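Local coordinates for protein Alpha/beta hydrolase (Pectobacterium atrosepticum SCRI1043, PDB 3BDV) that probably acts as a hydrolase of the alpha/beta-hydrolase fold, in the serine hydrolase family, and binds calcium, though its substrate is not known, at residues I79-G84 against L104-E109; L129-H134 against V156-A161. All coordinates share one frame; numbering follows the deposited sequence.

Interaction 1. Residues I79-G84 against L104-E109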
# COMPACT_ATOMS: atom_id res chain seq x y z
N ILE A 79 1.11 0.84 3.25
CA ILE A 79 1.57 0.45 1.88
C ILE A 79 0.85 -0.89 1.63
O ILE A 79 1.22 -1.97 2.15
CB ILE A 79 3.08 0.32 1.77
CG1 ILE A 79 3.82 1.61 2.12
CG2 ILE A 79 3.48 -0.21 0.38
CD1 ILE A 79 5.34 1.48 2.25
N GLY A 80 -0.24 -0.80 0.86
CA GLY A 80 -1.11 -1.94 0.65
C GLY A 80 -1.01 -2.62 -0.71
O GLY A 80 -0.75 -1.96 -1.70
N HIS A 81 -1.29 -3.91 -0.77
CA HIS A 81 -1.39 -4.62 -2.04
C HIS A 81 -2.75 -5.29 -2.15
O HIS A 81 -3.15 -6.04 -1.26
CB HIS A 81 -0.29 -5.70 -2.15
CG HIS A 81 -0.31 -6.48 -3.44
ND1 HIS A 81 -0.36 -7.86 -3.49
CD2 HIS A 81 -0.33 -6.06 -4.73
CE1 HIS A 81 -0.38 -8.25 -4.75
NE2 HIS A 81 -0.35 -7.18 -5.52
N SER A 82 -3.46 -5.05 -3.26
CA SER A 82 -4.69 -5.81 -3.57
C SER A 82 -5.77 -5.69 -2.47
O SER A 82 -6.19 -4.58 -2.13
CB SER A 82 -4.32 -7.25 -3.92
OG SER A 82 -5.39 -7.87 -4.65
N PHE A 83 -6.19 -6.80 -1.85
CA PHE A 83 -7.10 -6.71 -0.74
C PHE A 83 -6.56 -5.84 0.40
O PHE A 83 -7.31 -5.12 1.06
CB PHE A 83 -7.50 -8.10 -0.24
CG PHE A 83 -8.67 -8.07 0.71
CD1 PHE A 83 -9.96 -7.97 0.22
CD2 PHE A 83 -8.49 -8.28 2.05
CE1 PHE A 83 -11.08 -7.98 1.12
CE2 PHE A 83 -9.57 -8.28 2.93
CZ PHE A 83 -10.86 -8.16 2.45
N GLY A 84 -5.26 -5.94 0.65
CA GLY A 84 -4.61 -5.08 1.63
C GLY A 84 -4.78 -3.60 1.32
O GLY A 84 -4.95 -2.81 2.25
N LEU A 104 -1.41 2.61 -2.49
CA LEU A 104 -2.33 1.53 -2.90
C LEU A 104 -1.77 0.90 -4.17
O LEU A 104 -1.83 1.46 -5.25
CB LEU A 104 -3.75 2.05 -3.14
CG LEU A 104 -4.32 2.83 -1.98
CD1 LEU A 104 -5.75 3.43 -2.18
CD2 LEU A 104 -4.27 1.96 -0.71
N VAL A 105 -1.25 -0.30 -4.03
CA VAL A 105 -0.60 -0.94 -5.15
C VAL A 105 -1.49 -2.07 -5.64
O VAL A 105 -1.76 -3.01 -4.90
CB VAL A 105 0.77 -1.53 -4.73
CG1 VAL A 105 1.43 -2.26 -5.98
CG2 VAL A 105 1.68 -0.42 -4.13
N ALA A 106 -1.96 -1.95 -6.87
CA ALA A 106 -2.89 -2.95 -7.45
C ALA A 106 -4.09 -3.17 -6.51
O ALA A 106 -4.43 -4.30 -6.14
CB ALA A 106 -2.18 -4.30 -7.78
N PRO A 107 -4.78 -2.08 -6.15
CA PRO A 107 -6.00 -2.27 -5.38
C PRO A 107 -6.95 -3.14 -6.18
O PRO A 107 -7.04 -3.00 -7.40
CB PRO A 107 -6.55 -0.86 -5.23
CG PRO A 107 -6.10 -0.18 -6.33
CD PRO A 107 -4.69 -0.69 -6.62
N ALA A 108 -7.65 -4.05 -5.51
CA ALA A 108 -8.61 -4.88 -6.20
C ALA A 108 -9.95 -4.12 -6.37
O ALA A 108 -10.31 -3.32 -5.52
CB ALA A 108 -8.79 -6.20 -5.43
N GLU A 109 -10.69 -4.44 -7.41
CA GLU A 109 -12.07 -4.02 -7.54
C GLU A 109 -12.85 -4.59 -6.35
O GLU A 109 -12.84 -5.80 -6.11
CB GLU A 109 -12.63 -4.54 -8.89
CG GLU A 109 -14.03 -4.12 -9.21
CD GLU A 109 -14.14 -2.65 -9.54
OE1 GLU A 109 -13.58 -2.22 -10.57
OE2 GLU A 109 -14.81 -1.93 -8.78
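Gly80 and His81 run parallel to Leu104 and Val105 as neighbouring strands of the central sheet, and two backbone hydrogen bonds tie them, Val105 N to Gly80 O at 2.9 Å and Ser82 N to Val105 O at 3.1 Å. Both bonds are fairly straight. The carbonyl of Val105 does double duty, because the CA-H of His81 also points at it, with CA and O 3.3 Å apart.

Both chains turn at positive phi just past the bridges, at Ser82 and Ala106, and Ser82 CA comes to 3.0 Å from Ala106 O in a second CA-H...O contact. His81 carries its imidazole anti to the backbone N (chi1 -180°), which lays CD2 obliquely beside the loop, 4.0 Å from Ala106 CB. Ser82 CB sits over the centre of one face of this ring. NE2 is held from outside by the carbonyl of His163, and the rings of His33 and Trp34 also meet the imidazole edge-to-face. Ser82 CB leaves its backbone on the side away from 104-109, yet Ser82 OG still passes 3.9 Å from Ala108 CB, a plain van der Waals touch. On the face of the sheet opposite His81 and Val105, Leu104 rests against Ala85 and Ala88 of helix 83-93.

Gly80 has no side chain, and the carbonyl of Gly84, in the first turn of that helix, closes over the place where one would begin. Gly80, Ser82 and Gly84 match the GxSxG pattern, and the tight strand-turn-helix with its strained serine is consistent with the nucleophile elbow of alpha/beta hydrolases, set here within the beta-alpha-beta unit of strands 76-81 and 99-105.

Interaction 2. Residues L129-H134 against V156-A161; sequences LTFASH and VDVGEA
Asp157, still paired with Ala132, reaches across to His134 in the loop after strand 128-132, where His134 NE2 gives a hydrogen bond of 2.9 Å to Asp157 OD2. The carboxylate oxygen lies in the imidazole plane and is met on its syn side, though well out of the carboxylate plane, with the N-H...O angle at 170°; ring and carboxylate planes are turned 34° apart. Asp157 reaches there with CG anti to its backbone N (chi1 -178°), while its OD1 takes the N-H of Gly159 at 2.8 Å in an Asx turn. Phe141 stacks on the imidazole. The backbone of His134 is gripped too, its N bonding to Gly159 O at 2.8 Å from above the carbonyl plane.

Behind this polar end the chains pair in parallel: Val156 N binds Thr130 O, Ala132 N binds Val156 O, and Val158 N binds Ala132 O. Val156 lies beside Phe131, pointing the same way, with CG2 over the rim of one ring face and Val156 CG1 3.6 Å from Phe131 CD2, whereas Val158 CG1 comes in at the ring edge. Ser133 OG accepts the N-H of Ala161 at 3.1 Å and is also bonded to Gly162 O and Asn135 N, so three partners fix the hydroxyl.

A proton on His134 NE2 suffices, though the carboxylate might favour a charged ring; the bond ties this loop to strand 154-157.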
# COMPACT_ATOMS: atom_id res chain seq x y z
N LEU A 129 -1.42 7.62 -3.15
CA LEU A 129 -0.81 7.24 -4.40
C LEU A 129 -1.31 5.83 -4.77
O LEU A 129 -1.23 4.92 -3.94
CB LEU A 129 0.69 7.21 -4.18
CG LEU A 129 1.69 7.25 -5.28
CD1 LEU A 129 1.55 8.57 -6.04
CD2 LEU A 129 3.07 7.09 -4.56
N THR A 130 -1.75 5.64 -6.02
CA THR A 130 -2.29 4.37 -6.50
C THR A 130 -1.50 3.90 -7.71
O THR A 130 -1.30 4.68 -8.64
CB THR A 130 -3.78 4.47 -6.86
OG1 THR A 130 -4.52 4.81 -5.67
CG2 THR A 130 -4.35 3.12 -7.42
N PHE A 131 -1.07 2.65 -7.71
CA PHE A 131 -0.33 2.07 -8.84
C PHE A 131 -1.25 1.03 -9.48
O PHE A 131 -1.80 0.17 -8.77
CB PHE A 131 0.93 1.37 -8.35
CG PHE A 131 1.94 2.30 -7.76
CD1 PHE A 131 1.80 2.79 -6.49
CD2 PHE A 131 3.06 2.67 -8.48
CE1 PHE A 131 2.72 3.69 -5.97
CE2 PHE A 131 3.98 3.55 -7.94
CZ PHE A 131 3.81 4.07 -6.70
N ALA A 132 -1.43 1.15 -10.78
CA ALA A 132 -2.40 0.31 -11.52
C ALA A 132 -1.72 -0.32 -12.72
O ALA A 132 -1.00 0.32 -13.43
CB ALA A 132 -3.59 1.14 -11.94
N SER A 133 -2.00 -1.60 -12.94
CA SER A 133 -1.51 -2.37 -14.09
C SER A 133 -2.61 -2.49 -15.18
O SER A 133 -3.83 -2.39 -14.89
CB SER A 133 -1.08 -3.75 -13.59
OG SER A 133 -0.88 -4.66 -14.63
N HIS A 134 -2.18 -2.68 -16.44
CA HIS A 134 -3.15 -2.89 -17.50
C HIS A 134 -3.59 -4.34 -17.67
O HIS A 134 -4.48 -4.59 -18.47
CB HIS A 134 -2.62 -2.41 -18.85
CG HIS A 134 -2.65 -0.94 -18.99
ND1 HIS A 134 -3.62 -0.29 -19.72
CD2 HIS A 134 -1.87 0.01 -18.43
CE1 HIS A 134 -3.40 1.01 -19.63
NE2 HIS A 134 -2.33 1.22 -18.89
N VAL A 156 -0.68 6.07 -10.91
CA VAL A 156 0.59 5.70 -11.55
C VAL A 156 0.35 4.46 -12.35
O VAL A 156 0.06 3.41 -11.80
CB VAL A 156 1.69 5.46 -10.51
CG1 VAL A 156 3.05 5.04 -11.21
CG2 VAL A 156 1.86 6.73 -9.66
N ASP A 157 0.39 4.65 -13.66
CA ASP A 157 0.28 3.56 -14.66
C ASP A 157 1.63 2.83 -14.81
O ASP A 157 2.59 3.40 -15.28
CB ASP A 157 -0.17 4.21 -15.98
CG ASP A 157 -0.38 3.23 -17.10
OD1 ASP A 157 0.04 2.06 -16.99
OD2 ASP A 157 -1.01 3.65 -18.10
N VAL A 158 1.67 1.56 -14.36
CA VAL A 158 2.86 0.72 -14.39
C VAL A 158 2.84 -0.24 -15.59
O VAL A 158 3.62 -1.18 -15.66
CB VAL A 158 3.10 -0.03 -13.03
CG1 VAL A 158 3.37 0.99 -11.91
CG2 VAL A 158 1.92 -0.94 -12.69
N GLY A 159 1.99 0.03 -16.56
CA GLY A 159 1.96 -0.78 -17.77
C GLY A 159 1.40 -2.17 -17.53
O GLY A 159 0.59 -2.39 -16.63
N GLU A 160 1.85 -3.12 -18.35
CA GLU A 160 1.44 -4.50 -18.17
C GLU A 160 2.30 -5.14 -17.12
O GLU A 160 3.32 -5.72 -17.43
CB GLU A 160 1.52 -5.28 -19.50
CG GLU A 160 0.36 -5.00 -20.36
CD GLU A 160 0.45 -5.69 -21.71
OE1 GLU A 160 1.33 -6.53 -21.92
OE2 GLU A 160 -0.39 -5.39 -22.54
N ALA A 161 1.89 -5.01 -15.86
CA ALA A 161 2.64 -5.48 -14.74
C ALA A 161 1.94 -6.62 -14.01
O ALA A 161 2.15 -6.84 -12.79
CB ALA A 161 2.92 -4.33 -13.77

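Strands 99-105 and 128-132 are neighbours in the one parallel sheet, and they join the two contacts directly: Leu104 N to Leu129 O at 2.7 Å and Phe131 N to Leu104 O at 2.8 Å are probable hydrogen bonds. Interaction 1 lies near the middle of the chain and is wholly buried; interaction 2 reaches outward to strand 154-157, the last of the sheet in this chain, and ends at exposed residues. Both rest on parallel backbone pairing; the inner adds little but close main-chain and CA-H...O contacts, the outer a histidine-carboxylate bond, a serine hydroxyl bond and an apolar patch. Each pairs the strands of its own beta-alpha-beta unit, through helix 83-93 and helix 141-151 respectively.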